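Local coordinates for protein histidinol-phosphatase (Listeria monocytogenes str. 4b H7858, PDB 3DCP) that probably hydrolyses L-histidinol phosphate to L-histidinol and phosphate, a step of histidine biosynthesis, at a metal centre of the PHP-domain type, at residues E93-I98 with L122-G127; G118-H123 with F174-M179. One frame throughout, in Å; residues are numbered along the deposited sequence.

Both contacts are buried, and each pairs strand 117-127 with a different neighbour, strand 87-95 in contact 1 and strand 178-179 in contact 2. Contact 1 (93-98 with 122-127) lies at the end of a beta-alpha-beta unit; its chemistry is polar, with metal bonds, a His-carboxylate hydrogen bond and two bridging waters, turning more apolar toward L97 and I98. Contact 2 (118-123 with 174-179) relies on one backbone bridge, apolar packing about L120 and P176, and an arginine on the flank. Their centres are 11 Å apart, and they meet directly: S121 OG is 2.8 Å from E93 OE2, while L120 CD2 packs 3.6 Å from Y96 CB. L122 and H123 belong to both.

Contact 1: residues E93-I98 with L122-G127; sequences EVDYLI and LHFLEG. With FE (Fe (III) ion), chain E; FE (Fe (III) ion), chain F.
E93 and H123 converge on one iron from neighbouring strands of a beta-alpha-beta unit (strand 87-95, helix 101-111, strand 117-127) in the PHP domain. The E93 carboxylate spans two irons: OE2 binds the chain E ion at 2.3 Å, the one that H123 NE2 holds at 2.2 Å, while OE1 binds the chain F ion. An extended side chain, with CG anti to the backbone N (chi1 167°), carries it there. Its plane stands 74° from the imidazole, whose edge it meets; H181 also binds the shared iron, and S121 OG is hydrogen-bonded to E93 OE2.

H123 ND1 donates to D95 OD1 at 2.8 Å, with 148° at the hydrogen. The aspartate lies near the imidazole plane, but OD1 is approached from above its carboxylate plane. Together with the NE2-iron bond, this second-shell bond holds the ring's rotation.

Past Y96 the backbones draw apart, CA to CA 5.3 Å at Y96-L122 and 7.1 Å at L97-F124, and waters bridge them: water 1 links D95 OD1, Y96 O and H123 N, and water 2 joins Y96 O, I98 N and F124 O. Beyond these waters the contact becomes apolar, closing where I98 CD1 meets L125 CD2 at 3.9 Å.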
loop_
_atom_site.group_PDB
_atom_site.type_symbol
_atom_site.label_atom_id
_atom_site.label_comp_id
_atom_site.label_asym_id
_atom_site.label_seq_id
_atom_site.Cartn_x
_atom_site.Cartn_y
_atom_site.Cartn_z
ATOM N N GLU A 93 5.284 -5.191 -1.631
ATOM C CA GLU A 93 4.596 -4.127 -0.927
ATOM C C GLU A 93 5.062 -4.486 0.482
ATOM O O GLU A 93 4.597 -5.461 1.069
ATOM C CB GLU A 93 3.083 -4.250 -1.002
ATOM C CG GLU A 93 2.418 -3.323 0.003
ATOM C CD GLU A 93 0.945 -3.104 -0.263
ATOM O OE1 GLU A 93 0.304 -4.013 -0.809
ATOM O OE2 GLU A 93 0.433 -2.035 0.096
ATOM N N VAL A 94 6.028 -3.738 0.988
ATOM C CA VAL A 94 6.579 -4.024 2.300
ATOM C C VAL A 94 5.810 -3.376 3.431
ATOM O O VAL A 94 5.587 -2.171 3.432
ATOM C CB VAL A 94 8.052 -3.585 2.375
ATOM C CG1 VAL A 94 8.624 -3.922 3.751
ATOM C CG2 VAL A 94 8.855 -4.261 1.267
ATOM N N ASP A 95 5.404 -4.197 4.395
ATOM C CA ASP A 95 4.677 -3.717 5.564
ATOM C C ASP A 95 5.617 -3.000 6.518
ATOM O O ASP A 95 6.654 -3.555 6.906
ATOM C CB ASP A 95 4.059 -4.888 6.330
ATOM C CG ASP A 95 2.629 -5.161 5.937
ATOM O OD1 ASP A 95 1.729 -4.439 6.422
ATOM O OD2 ASP A 95 2.408 -6.108 5.152
ATOM N N TYR A 96 5.282 -1.766 6.878
ATOM C CA TYR A 96 6.080 -1.082 7.881
ATOM C C TYR A 96 5.501 -1.577 9.208
ATOM O O TYR A 96 4.354 -1.294 9.546
ATOM C CB TYR A 96 5.958 0.442 7.788
ATOM C CG TYR A 96 6.760 1.123 8.875
ATOM C CD1 TYR A 96 8.155 1.007 8.917
ATOM C CD2 TYR A 96 6.128 1.807 9.910
ATOM C CE1 TYR A 96 8.891 1.545 9.968
ATOM C CE2 TYR A 96 6.858 2.350 10.965
ATOM C CZ TYR A 96 8.233 2.211 10.986
ATOM O OH TYR A 96 8.942 2.724 12.039
ATOM N N LEU A 97 6.276 -2.372 9.928
ATOM C CA LEU A 97 5.815 -2.909 11.196
ATOM C C LEU A 97 6.433 -2.125 12.342
ATOM O O LEU A 97 7.622 -2.247 12.629
ATOM C CB LEU A 97 6.174 -4.395 11.283
ATOM C CG LEU A 97 5.602 -5.279 10.165
ATOM C CD1 LEU A 97 6.197 -6.684 10.253
ATOM C CD2 LEU A 97 4.080 -5.338 10.265
ATOM N N ILE A 98 5.609 -1.302 12.977
ATOM C CA ILE A 98 6.046 -0.469 14.089
ATOM C C ILE A 98 6.674 -1.298 15.209
ATOM O O ILE A 98 6.030 -2.173 15.786
ATOM C CB ILE A 98 4.860 0.345 14.655
ATOM C CG1 ILE A 98 4.368 1.339 13.599
ATOM C CG2 ILE A 98 5.281 1.086 15.923
ATOM C CD1 ILE A 98 3.022 1.958 13.919
ATOM N N LEU A 122 1.702 1.086 5.446
ATOM C CA LEU A 122 1.303 0.929 6.836
ATOM C C LEU A 122 -0.077 0.244 6.819
ATOM O O LEU A 122 -1.038 0.808 6.289
ATOM C CB LEU A 122 1.206 2.301 7.502
ATOM C CG LEU A 122 1.469 2.432 9.006
ATOM C CD1 LEU A 122 0.492 3.445 9.597
ATOM C CD2 LEU A 122 1.340 1.088 9.695
ATOM N N HIS A 123 -0.162 -0.960 7.393
ATOM C CA HIS A 123 -1.418 -1.730 7.440
ATOM C C HIS A 123 -1.861 -2.084 8.859
ATOM O O HIS A 123 -3.028 -2.416 9.083
ATOM C CB HIS A 123 -1.294 -3.040 6.653
ATOM C CG HIS A 123 -1.086 -2.854 5.185
ATOM N ND1 HIS A 123 -0.035 -3.433 4.505
ATOM C CD2 HIS A 123 -1.795 -2.162 4.261
ATOM C CE1 HIS A 123 -0.104 -3.104 3.228
ATOM N NE2 HIS A 123 -1.164 -2.332 3.054
ATOM N N PHE A 124 -0.925 -2.046 9.805
ATOM C CA PHE A 124 -1.238 -2.365 11.190
ATOM C C PHE A 124 -0.814 -1.272 12.173
ATOM O O PHE A 124 0.248 -0.661 12.030
ATOM C CB PHE A 124 -0.570 -3.678 11.625
ATOM C CG PHE A 124 -0.973 -4.880 10.812
ATOM C CD1 PHE A 124 -0.275 -5.213 9.654
ATOM C CD2 PHE A 124 -2.029 -5.691 11.220
ATOM C CE1 PHE A 124 -0.621 -6.334 8.912
ATOM C CE2 PHE A 124 -2.389 -6.817 10.484
ATOM C CZ PHE A 124 -1.681 -7.141 9.326
ATOM N N LEU A 125 -1.658 -1.043 13.172
ATOM C CA LEU A 125 -1.386 -0.071 14.225
ATOM C C LEU A 125 -1.572 -0.769 15.567
ATOM O O LEU A 125 -2.246 -1.793 15.640
ATOM C CB LEU A 125 -2.373 1.093 14.151
ATOM C CG LEU A 125 -2.054 2.297 13.272
ATOM C CD1 LEU A 125 -3.189 3.303 13.409
ATOM C CD2 LEU A 125 -0.721 2.925 13.700
ATOM N N GLU A 126 -0.979 -0.231 16.626
ATOM C CA GLU A 126 -1.203 -0.814 17.947
ATOM C C GLU A 126 -2.660 -0.516 18.272
ATOM O O GLU A 126 -3.135 0.596 18.043
ATOM C CB GLU A 126 -0.302 -0.173 19.005
ATOM C CG GLU A 126 1.178 -0.476 18.812
ATOM C CD GLU A 126 2.053 0.249 19.814
ATOM O OE1 GLU A 126 3.008 0.934 19.381
ATOM O OE2 GLU A 126 1.784 0.136 21.028
ATOM N N GLY A 127 -3.369 -1.514 18.782
ATOM C CA GLY A 127 -4.766 -1.334 19.120
ATOM C C GLY A 127 -5.201 -2.187 20.293
ATOM O O GLY A 127 -4.373 -2.652 21.087
HETATM FE FE FE E . -1.684 -2.044 0.969
HETATM FE FE FE F . -1.384 -3.545 -2.229
HETATM O O HOH W 1 1.870 -2.617 8.367
HETATM O O HOH W 2 3.009 -1.214 11.882
HETATM O O HOH W 3 -3.929 -1.531 1.759
#

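Contact 2: residues G118-H123 with F174-M179. With FE (Fe (III) ion), chain E.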
loop_
_atom_site.group_PDB
_atom_site.type_symbol
_atom_site.label_atom_id
_atom_site.label_comp_id
_atom_site.label_asym_id
_atom_site.label_seq_id
_atom_site.Cartn_x
_atom_site.Cartn_y
_atom_site.Cartn_z
ATOM N N GLY A 118 9.360 -1.137 -5.451
ATOM C CA GLY A 118 8.780 -1.465 -4.164
ATOM C C GLY A 118 7.883 -0.390 -3.594
ATOM O O GLY A 118 7.920 0.765 -4.012
ATOM N N VAL A 119 7.067 -0.789 -2.627
ATOM C CA VAL A 119 6.163 0.121 -1.945
ATOM C C VAL A 119 6.248 -0.207 -0.462
ATOM O O VAL A 119 6.308 -1.383 -0.088
ATOM C CB VAL A 119 4.697 -0.077 -2.411
ATOM C CG1 VAL A 119 3.776 0.869 -1.651
ATOM C CG2 VAL A 119 4.583 0.168 -3.917
ATOM N N LEU A 120 6.283 0.827 0.374
ATOM C CA LEU A 120 6.322 0.650 1.822
ATOM C C LEU A 120 4.950 1.104 2.314
ATOM O O LEU A 120 4.580 2.260 2.122
ATOM C CB LEU A 120 7.401 1.532 2.438
ATOM C CG LEU A 120 8.183 1.051 3.666
ATOM C CD1 LEU A 120 8.626 2.274 4.480
ATOM C CD2 LEU A 120 7.359 0.114 4.519
ATOM N N SER A 121 4.209 0.204 2.950
ATOM C CA SER A 121 2.857 0.524 3.403
ATOM C C SER A 121 2.573 0.264 4.877
ATOM O O SER A 121 3.099 -0.676 5.480
ATOM C CB SER A 121 1.828 -0.261 2.570
ATOM O OG SER A 121 1.940 0.018 1.185
ATOM N N LEU A 122 1.702 1.086 5.446
ATOM C CA LEU A 122 1.303 0.929 6.836
ATOM C C LEU A 122 -0.077 0.244 6.819
ATOM O O LEU A 122 -1.038 0.808 6.289
ATOM C CB LEU A 122 1.206 2.301 7.502
ATOM C CG LEU A 122 1.469 2.432 9.006
ATOM C CD1 LEU A 122 0.492 3.445 9.597
ATOM C CD2 LEU A 122 1.340 1.088 9.695
ATOM N N HIS A 123 -0.162 -0.960 7.393
ATOM C CA HIS A 123 -1.418 -1.730 7.440
ATOM C C HIS A 123 -1.861 -2.084 8.859
ATOM O O HIS A 123 -3.028 -2.416 9.083
ATOM C CB HIS A 123 -1.294 -3.040 6.653
ATOM C CG HIS A 123 -1.086 -2.854 5.185
ATOM N ND1 HIS A 123 -0.035 -3.433 4.505
ATOM C CD2 HIS A 123 -1.795 -2.162 4.261
ATOM C CE1 HIS A 123 -0.104 -3.104 3.228
ATOM N NE2 HIS A 123 -1.164 -2.332 3.054
ATOM N N PHE A 174 17.866 -1.000 0.516
ATOM C CA PHE A 174 16.760 -1.508 -0.280
ATOM C C PHE A 174 15.362 -1.093 0.178
ATOM O O PHE A 174 14.360 -1.650 -0.275
ATOM C CB PHE A 174 16.875 -3.026 -0.370
ATOM C CG PHE A 174 18.147 -3.482 -1.026
ATOM C CD1 PHE A 174 18.281 -3.461 -2.413
ATOM C CD2 PHE A 174 19.237 -3.882 -0.254
ATOM C CE1 PHE A 174 19.490 -3.835 -3.024
ATOM C CE2 PHE A 174 20.442 -4.254 -0.850
ATOM C CZ PHE A 174 20.569 -4.231 -2.239
ATOM N N LYS A 175 15.291 -0.110 1.068
ATOM C CA LYS A 175 13.998 0.380 1.537
ATOM C C LYS A 175 13.232 0.984 0.367
ATOM O O LYS A 175 13.792 1.742 -0.425
ATOM C CB LYS A 175 14.194 1.460 2.603
ATOM C CG LYS A 175 12.921 2.178 3.033
ATOM C CD LYS A 175 13.246 3.150 4.150
ATOM C CE LYS A 175 12.005 3.697 4.838
ATOM N NZ LYS A 175 11.589 5.008 4.293
ATOM N N PRO A 176 11.949 0.626 0.224
ATOM C CA PRO A 176 11.160 1.185 -0.872
ATOM C C PRO A 176 11.174 2.707 -0.760
ATOM O O PRO A 176 11.327 3.255 0.334
ATOM C CB PRO A 176 9.764 0.607 -0.620
ATOM C CG PRO A 176 10.066 -0.730 -0.015
ATOM C CD PRO A 176 11.183 -0.394 0.963
ATOM N N ARG A 177 11.052 3.391 -1.888
ATOM C CA ARG A 177 11.026 4.848 -1.869
ATOM C C ARG A 177 9.649 5.386 -2.266
ATOM O O ARG A 177 9.461 6.592 -2.411
ATOM C CB ARG A 177 12.117 5.409 -2.780
ATOM C CG ARG A 177 13.501 5.238 -2.176
ATOM C CD ARG A 177 14.601 5.715 -3.092
ATOM N NE ARG A 177 15.914 5.440 -2.511
ATOM C CZ ARG A 177 17.064 5.600 -3.157
ATOM N NH1 ARG A 177 17.062 6.037 -4.408
ATOM N NH2 ARG A 177 18.210 5.314 -2.557
ATOM N N ARG A 178 8.689 4.485 -2.450
ATOM C CA ARG A 178 7.329 4.904 -2.775
ATOM C C ARG A 178 6.414 4.504 -1.614
ATOM O O ARG A 178 6.294 3.319 -1.289
ATOM C CB ARG A 178 6.857 4.266 -4.088
ATOM C CG ARG A 178 5.460 4.731 -4.520
ATOM C CD ARG A 178 5.207 4.572 -6.029
ATOM N NE ARG A 178 5.095 3.181 -6.455
ATOM C CZ ARG A 178 6.094 2.466 -6.972
ATOM N NH1 ARG A 178 7.295 3.012 -7.137
ATOM N NH2 ARG A 178 5.889 1.206 -7.333
HETATM N N MSE A 179 5.803 5.497 -0.973
HETATM C CA MSE A 179 4.920 5.252 0.175
HETATM C C MSE A 179 3.507 4.855 -0.263
HETATM O O MSE A 179 2.836 5.598 -0.983
HETATM C CB MSE A 179 4.862 6.499 1.072
HETATM C CG MSE A 179 6.233 7.044 1.489
HETATM SE SE MSE A 179 7.311 5.803 2.559
HETATM C CE MSE A 179 8.438 5.102 1.147
HETATM FE FE FE E . -1.684 -2.044 0.969
HETATM O O HOH W 4 10.164 2.110 -4.404
HETATM O O HOH W 3 -3.929 -1.531 1.759
#
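A single beta bridge, L120 with M179, ties strand 117-127 of the PHP domain to the short strand 178-179, joining the five-stranded mixed sheet to the three-stranded parallel sheet. L120 N donates to R178 O at 3.0 Å, with 163° at the hydrogen. The same oxygen receives a CA-H...O contact from V119 CA, and M179 CA makes another to L120 O.

Around the bridge, P176 presses its CB against the backbone at L120 N, 3.6 Å away, and also faces L120 CB. L120 CB meets CE of M179, a selenomethionine, at 3.9 Å; bends at chi2 (-62°) and chi3 curl the M179 chain back, although its CB points away from the strand. Farther out, L120 CD1 touches CE of K175, whose NZ is hydrogen-bonded to Y219 OH and S166 O.

R178 runs along the other flank. R178 NH2 lies 3.8 Å from V119 CG2, which comes at the guanidinium obliquely, and G118 O sits 3.7 Å above one face of the R178 guanidinium, offset toward the rim. G118 O accepts from water 4 at 2.6 Å, which in turn accepts from R177 N. R178 NH2 forms a salt bridge to D117 and NH1 one to E220, so two carboxylates probably balance the buried charge, while apolar packing surrounds the direct backbone bond.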